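Local structure of transcriptional activator TenA-1 (Sulfolobus solfataricus P2, 2QZC) at residues L131-P136 and I193-F198; V52-R57 and A114-L119. The protein is a putative TenA-like thiaminase with a heme oxygenase-like fold, probably acting in thiamin breakdown or salvage. All blocks are in the same frame, centred on the assembly; numbering follows the deposited sequence.

Interaction 1: L131-P136 and I193-F198; sequences LVAWTP and INSVRF
Ser195 and Pro136 have the largest buried surfaces in this helix pair, and they meet directly: CG of the proline ring lies 3.7 Å from Ser195 CB. The same serine reaches back to the preceding turn, where its OG donates a hydrogen bond of 2.6 Å to Ala133 O. The hydroxyl stands beside its own backbone N (chi1 -69°), a turn that aims it at the neighbouring helix. It arrives in the carbonyl plane on a lone pair, with a C=O...OG angle of 124°. Pro136 has no N-H to give to Val132 O, so helix 127-148 is kinked here; the serine binds the next carbonyl, Ala133 O. Proline suits its place twice, breaking the backbone pattern and offering a compact, rigid apolar ring. Its CB packs 3.9 Å from Val196 CG2, the side chains crossing at about a right angle. Small residues, Ala133 and Ser195, bring their CA atoms within 5.8 Å and let the axes approach to 8.0 Å at a crossing angle of -32°, within the all-helical, heme oxygenase-like bundle of the TenA family. With an alanine in place of Ser195, the Ala133 carbonyl would probably lose this donor and His118, which also bonds the hydroxyl, its mate. This chemistry makes a small, mixed buried interface: a short hydroxyl-to-carbonyl bond, flanked by the apolar pair Pro136 and Val196, ties the helices together beside a proline kink.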
loop_
_atom_site.group_PDB
_atom_site.type_symbol
_atom_site.label_atom_id
_atom_site.label_comp_id
_atom_site.label_asym_id
_atom_site.label_seq_id
_atom_site.Cartn_x
_atom_site.Cartn_y
_atom_site.Cartn_z
ATOM N N LEU A 131 7.835 -3.674 -10.985
ATOM C CA LEU A 131 7.171 -2.688 -11.844
ATOM C C LEU A 131 7.163 -3.114 -13.301
ATOM O O LEU A 131 6.127 -3.042 -13.955
ATOM C CB LEU A 131 7.828 -1.300 -11.623
ATOM C CG LEU A 131 7.269 -0.139 -12.377
ATOM C CD1 LEU A 131 5.772 0.096 -12.134
ATOM C CD2 LEU A 131 8.132 1.088 -11.997
ATOM N N VAL A 132 8.299 -3.602 -13.791
ATOM C CA VAL A 132 8.374 -4.106 -15.146
ATOM C C VAL A 132 7.466 -5.347 -15.293
ATOM O O VAL A 132 6.731 -5.463 -16.298
ATOM C CB VAL A 132 9.821 -4.355 -15.600
ATOM C CG1 VAL A 132 9.914 -5.075 -16.914
ATOM C CG2 VAL A 132 10.573 -2.998 -15.656
ATOM N N ALA A 133 7.486 -6.260 -14.304
ATOM C CA ALA A 133 6.636 -7.450 -14.371
ATOM C C ALA A 133 5.152 -7.151 -14.364
ATOM O O ALA A 133 4.365 -7.917 -14.896
ATOM C CB ALA A 133 6.981 -8.384 -13.212
ATOM N N TRP A 134 4.767 -6.061 -13.717
ATOM C CA TRP A 134 3.387 -5.635 -13.533
ATOM C C TRP A 134 2.832 -4.822 -14.703
ATOM O O TRP A 134 1.624 -4.759 -14.899
ATOM C CB TRP A 134 3.364 -4.774 -12.248
ATOM C CG TRP A 134 2.047 -4.344 -11.734
ATOM C CD1 TRP A 134 0.905 -5.078 -11.685
ATOM C CD2 TRP A 134 1.733 -3.071 -11.148
ATOM N NE1 TRP A 134 -0.092 -4.352 -11.068
ATOM C CE2 TRP A 134 0.375 -3.118 -10.730
ATOM C CE3 TRP A 134 2.478 -1.914 -10.911
ATOM C CZ2 TRP A 134 -0.283 -1.996 -10.137
ATOM C CZ3 TRP A 134 1.844 -0.813 -10.296
ATOM C CH2 TRP A 134 0.496 -0.884 -9.915
ATOM N N THR A 135 3.703 -4.224 -15.513
ATOM C CA THR A 135 3.268 -3.304 -16.578
ATOM C C THR A 135 2.412 -3.965 -17.652
ATOM O O THR A 135 1.419 -3.378 -18.033
ATOM C CB THR A 135 4.465 -2.540 -17.140
ATOM O OG1 THR A 135 4.996 -1.730 -16.084
ATOM C CG2 THR A 135 4.019 -1.608 -18.275
ATOM N N PRO A 136 2.739 -5.207 -18.110
ATOM C CA PRO A 136 1.855 -5.799 -19.142
ATOM C C PRO A 136 0.386 -5.920 -18.753
ATOM O O PRO A 136 -0.502 -5.561 -19.540
ATOM C CB PRO A 136 2.513 -7.158 -19.389
ATOM C CG PRO A 136 3.985 -6.869 -19.144
ATOM C CD PRO A 136 3.963 -6.016 -17.929
ATOM N N ILE A 193 8.689 -9.832 -20.914
ATOM C CA ILE A 193 8.302 -10.893 -21.888
ATOM C C ILE A 193 7.574 -12.051 -21.163
ATOM O O ILE A 193 6.533 -12.497 -21.624
ATOM C CB ILE A 193 9.535 -11.449 -22.659
ATOM C CG1 ILE A 193 10.082 -10.375 -23.627
ATOM C CG2 ILE A 193 9.180 -12.756 -23.398
ATOM C CD1 ILE A 193 11.461 -10.689 -24.217
ATOM N N ASN A 194 8.107 -12.473 -20.013
ATOM C CA ASN A 194 7.454 -13.547 -19.238
ATOM C C ASN A 194 6.039 -13.152 -18.831
ATOM O O ASN A 194 5.103 -13.967 -18.962
ATOM C CB ASN A 194 8.262 -14.037 -18.033
ATOM C CG ASN A 194 9.318 -15.054 -18.404
ATOM O OD1 ASN A 194 9.342 -15.546 -19.557
ATOM N ND2 ASN A 194 10.195 -15.396 -17.447
ATOM N N SER A 195 5.849 -11.912 -18.360
ATOM C CA SER A 195 4.498 -11.454 -18.035
ATOM C C SER A 195 3.550 -11.485 -19.228
ATOM O O SER A 195 2.382 -11.906 -19.102
ATOM C CB SER A 195 4.522 -10.090 -17.381
ATOM O OG SER A 195 5.082 -10.164 -16.078
ATOM N N VAL A 196 4.054 -11.074 -20.404
ATOM C CA VAL A 196 3.231 -11.137 -21.616
ATOM C C VAL A 196 2.892 -12.605 -21.959
ATOM O O VAL A 196 1.747 -12.921 -22.307
ATOM C CB VAL A 196 3.901 -10.407 -22.815
ATOM C CG1 VAL A 196 3.065 -10.609 -24.103
ATOM C CG2 VAL A 196 4.085 -8.924 -22.491
ATOM N N ARG A 197 3.854 -13.514 -21.824
ATOM C CA ARG A 197 3.561 -14.940 -22.046
ATOM C C ARG A 197 2.478 -15.421 -21.074
ATOM O O ARG A 197 1.584 -16.178 -21.458
ATOM C CB ARG A 197 4.776 -15.818 -21.896
ATOM C CG ARG A 197 5.849 -15.595 -22.981
ATOM C CD ARG A 197 6.981 -16.618 -22.815
ATOM N NE ARG A 197 8.078 -16.345 -23.767
ATOM C CZ ARG A 197 8.094 -16.702 -25.036
ATOM N NH1 ARG A 197 7.084 -17.313 -25.616
ATOM N NH2 ARG A 197 9.184 -16.392 -25.746
ATOM N N PHE A 198 2.531 -14.973 -19.818
ATOM C CA PHE A 198 1.521 -15.393 -18.861
ATOM C C PHE A 198 0.142 -14.821 -19.210
ATOM O O PHE A 198 -0.877 -15.479 -18.963
ATOM C CB PHE A 198 1.904 -15.009 -17.424
ATOM C CG PHE A 198 3.024 -15.806 -16.845
ATOM C CD1 PHE A 198 2.871 -17.176 -16.715
ATOM C CD2 PHE A 198 4.116 -15.213 -16.232
ATOM C CE1 PHE A 198 3.879 -17.963 -16.128
ATOM C CE2 PHE A 198 5.117 -15.949 -15.689
ATOM C CZ PHE A 198 5.017 -17.329 -15.609
#

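Interaction 2: V52-R57 and A114-L119; sequences VEDMLR and AYTRHL
Asp54 and Thr116 face each other where the two helices run almost parallel (10°), with axes 9.3 Å apart. Their contact is van der Waals: the threonine methyl CG2 lies 3.7 Å from Asp54 CB and also touches OD2. Thr116 has CG2 beside its backbone N and OG1 between N and the carbonyl carbon (chi1 63°), which lets the hydroxyl bond back to Tyr113 O while the methyl serves the interface. The polar links are looser, and are given for one of the two conformers of Arg117. Its NH1 stands 4.0 Å from Asp54 OD2, a long salt bridge, while a water bonded to Asp54 OD1 at 2.8 Å adds a weak bridge to NH1. The same Arg117 NH1 gives a hydrogen bond of 3.2 Å to Thr116 OG1, in the guanidinium plane. The carboxylate is also held by Tyr108 OH and Tyr120 OH, so an acid suits this buried place. Among apolar groups, CG of the selenomethionine Met55 packs 4.1 Å from Leu119 CD1, the chains side by side. Helix 38-63 lies along helix 110-125; Met55 continues onto Trp134 and Met138 of helix 127-148, while Arg57 bonds carbonyls of Ser64 and Gly66 of the second subunit.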
loop_
_atom_site.group_PDB
_atom_site.type_symbol
_atom_site.label_atom_id
_atom_site.label_comp_id
_atom_site.label_asym_id
_atom_site.label_seq_id
_atom_site.Cartn_x
_atom_site.Cartn_y
_atom_site.Cartn_z
ATOM N N VAL A 52 -6.154 -10.710 -8.958
ATOM C CA VAL A 52 -6.100 -9.289 -8.534
ATOM C C VAL A 52 -5.731 -9.144 -7.076
ATOM O O VAL A 52 -4.967 -8.231 -6.711
ATOM C CB VAL A 52 -7.399 -8.537 -8.841
ATOM C CG1 VAL A 52 -7.462 -7.163 -8.133
ATOM C CG2 VAL A 52 -7.508 -8.363 -10.341
ATOM N N GLU A 53 -6.221 -10.036 -6.219
ATOM C CA GLU A 53 -5.853 -9.939 -4.805
ATOM C C GLU A 53 -4.343 -10.209 -4.630
ATOM O O GLU A 53 -3.639 -9.523 -3.878
ATOM C CB GLU A 53 -6.684 -10.889 -3.938
ATOM C CG GLU A 53 -6.345 -10.694 -2.448
ATOM C CD GLU A 53 -7.092 -11.605 -1.505
ATOM O OE1 GLU A 53 -8.176 -12.065 -1.869
ATOM O OE2 GLU A 53 -6.597 -11.851 -0.385
ATOM N N ASP A 54 -3.823 -11.248 -5.288
ATOM C CA ASP A 54 -2.374 -11.502 -5.212
ATOM C C ASP A 54 -1.554 -10.372 -5.825
ATOM O O ASP A 54 -0.494 -10.013 -5.317
ATOM C CB ASP A 54 -2.044 -12.827 -5.932
ATOM C CG ASP A 54 -2.478 -14.051 -5.163
ATOM O OD1 ASP A 54 -2.222 -14.122 -3.936
ATOM O OD2 ASP A 54 -3.014 -14.972 -5.809
HETATM N N MSE A 55 -2.022 -9.821 -6.930
HETATM C CA MSE A 55 -1.361 -8.660 -7.592
HETATM C C MSE A 55 -1.266 -7.468 -6.626
HETATM O O MSE A 55 -0.227 -6.815 -6.539
HETATM C CB MSE A 55 -2.164 -8.268 -8.834
HETATM C CG MSE A 55 -1.570 -7.221 -9.669
HETATM SE SE MSE A 55 -2.941 -6.311 -10.777
HETATM C CE MSE A 55 -3.732 -5.209 -9.406
ATOM N N LEU A 56 -2.340 -7.211 -5.897
ATOM C CA LEU A 56 -2.347 -6.110 -4.924
ATOM C C LEU A 56 -1.382 -6.404 -3.790
ATOM O O LEU A 56 -0.626 -5.503 -3.336
ATOM C CB LEU A 56 -3.743 -5.871 -4.373
ATOM C CG LEU A 56 -4.748 -5.273 -5.337
ATOM C CD1 LEU A 56 -6.143 -5.329 -4.760
ATOM C CD2 LEU A 56 -4.396 -3.850 -5.674
ATOM N N ARG A 57 -1.374 -7.661 -3.290
ATOM C CA ARG A 57 -0.414 -7.998 -2.236
ATOM C C ARG A 57 1.027 -7.818 -2.694
ATOM O O ARG A 57 1.899 -7.280 -1.969
ATOM C CB ARG A 57 -0.682 -9.391 -1.694
ATOM C CG ARG A 57 -2.021 -9.484 -0.954
ATOM C CD ARG A 57 -2.225 -10.918 -0.481
ATOM N NE ARG A 57 -3.519 -11.134 0.176
ATOM C CZ ARG A 57 -3.790 -10.828 1.450
ATOM N NH1 ARG A 57 -2.882 -10.300 2.216
ATOM N NH2 ARG A 57 -4.985 -11.080 1.973
ATOM N N ALA A 114 1.085 -19.811 -11.502
ATOM C CA ALA A 114 2.430 -19.417 -11.897
ATOM C C ALA A 114 2.595 -17.901 -12.011
ATOM O O ALA A 114 3.613 -17.328 -11.576
ATOM C CB ALA A 114 2.777 -20.079 -13.271
ATOM N N TYR A 115 1.616 -17.254 -12.613
ATOM C CA TYR A 115 1.661 -15.816 -12.868
ATOM C C TYR A 115 1.686 -15.043 -11.545
ATOM O O TYR A 115 2.514 -14.113 -11.337
ATOM C CB TYR A 115 0.506 -15.408 -13.749
ATOM C CG TYR A 115 0.528 -14.014 -14.367
ATOM C CD1 TYR A 115 1.599 -13.120 -14.254
ATOM C CD2 TYR A 115 -0.529 -13.650 -15.209
ATOM C CE1 TYR A 115 1.587 -11.870 -14.875
ATOM C CE2 TYR A 115 -0.526 -12.410 -15.858
ATOM C CZ TYR A 115 0.537 -11.518 -15.690
ATOM O OH TYR A 115 0.502 -10.290 -16.322
ATOM N N THR A 116 0.788 -15.437 -10.647
ATOM C CA THR A 116 0.803 -14.780 -9.329
ATOM C C THR A 116 2.130 -15.007 -8.601
ATOM O O THR A 116 2.661 -14.088 -7.988
ATOM C CB THR A 116 -0.409 -15.175 -8.477
ATOM O OG1 THR A 116 -0.372 -16.584 -8.217
ATOM C CG2 THR A 116 -1.729 -14.738 -9.119
ATOM N N ARG A 117 2.670 -16.238 -8.634
ATOM C CA ARG A 117 3.949 -16.492 -7.972
ATOM C C ARG A 117 5.104 -15.722 -8.609
ATOM O O ARG A 117 6.069 -15.329 -7.915
ATOM C CB ARG A 117 4.219 -17.998 -7.801
ATOM C CG ARG A 117 3.610 -18.587 -6.553
ATOM C CD ARG A 117 2.128 -18.364 -6.399
ATOM N NE ARG A 117 1.618 -18.971 -5.174
ATOM C CZ ARG A 117 0.409 -18.736 -4.673
ATOM N NH1 ARG A 117 -0.449 -17.930 -5.271
ATOM N NH2 ARG A 117 0.056 -19.374 -3.577
ATOM N N HIS A 118 5.022 -15.490 -9.914
ATOM C CA HIS A 118 5.992 -14.645 -10.672
ATOM C C HIS A 118 5.991 -13.208 -10.100
ATOM O O HIS A 118 7.037 -12.636 -9.803
ATOM C CB HIS A 118 5.562 -14.689 -12.152
ATOM C CG HIS A 118 6.198 -13.695 -13.081
ATOM N ND1 HIS A 118 7.499 -13.791 -13.538
ATOM C CD2 HIS A 118 5.635 -12.653 -13.743
ATOM C CE1 HIS A 118 7.694 -12.836 -14.436
ATOM N NE2 HIS A 118 6.583 -12.146 -14.585
ATOM N N LEU A 119 4.798 -12.620 -9.925
ATOM C CA LEU A 119 4.696 -11.249 -9.364
ATOM C C LEU A 119 5.260 -11.206 -7.951
ATOM O O LEU A 119 5.982 -10.283 -7.614
ATOM C CB LEU A 119 3.255 -10.731 -9.388
ATOM C CG LEU A 119 2.644 -10.583 -10.775
ATOM C CD1 LEU A 119 1.201 -10.071 -10.611
ATOM C CD2 LEU A 119 3.453 -9.633 -11.658
HETATM O O HOH W 1 -1.602 -16.491 -2.618
#

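Interactions 1 and 2 have centres 11 Å apart and join directly through helix 110-125, which belongs to the second and borders the first. His118 NE2 lies 2.9 Å from Ser195 OG, a probable hydrogen bond. Beside it, Phe198 meets the rings of Tyr115 and His118, its CB coming 3.5 Å from Tyr115 CG. On another flank, Trp134 NE1 packs 3.5 Å from the SE atom of selenomethionine Met55, tying helix 127-148 to helix 38-63. The four helices form part of one continuous all-helical core. A glycerol, probably from crystallisation, lies about 4 Å from the Met55 side chain, which may mark a pocket beside interaction 2.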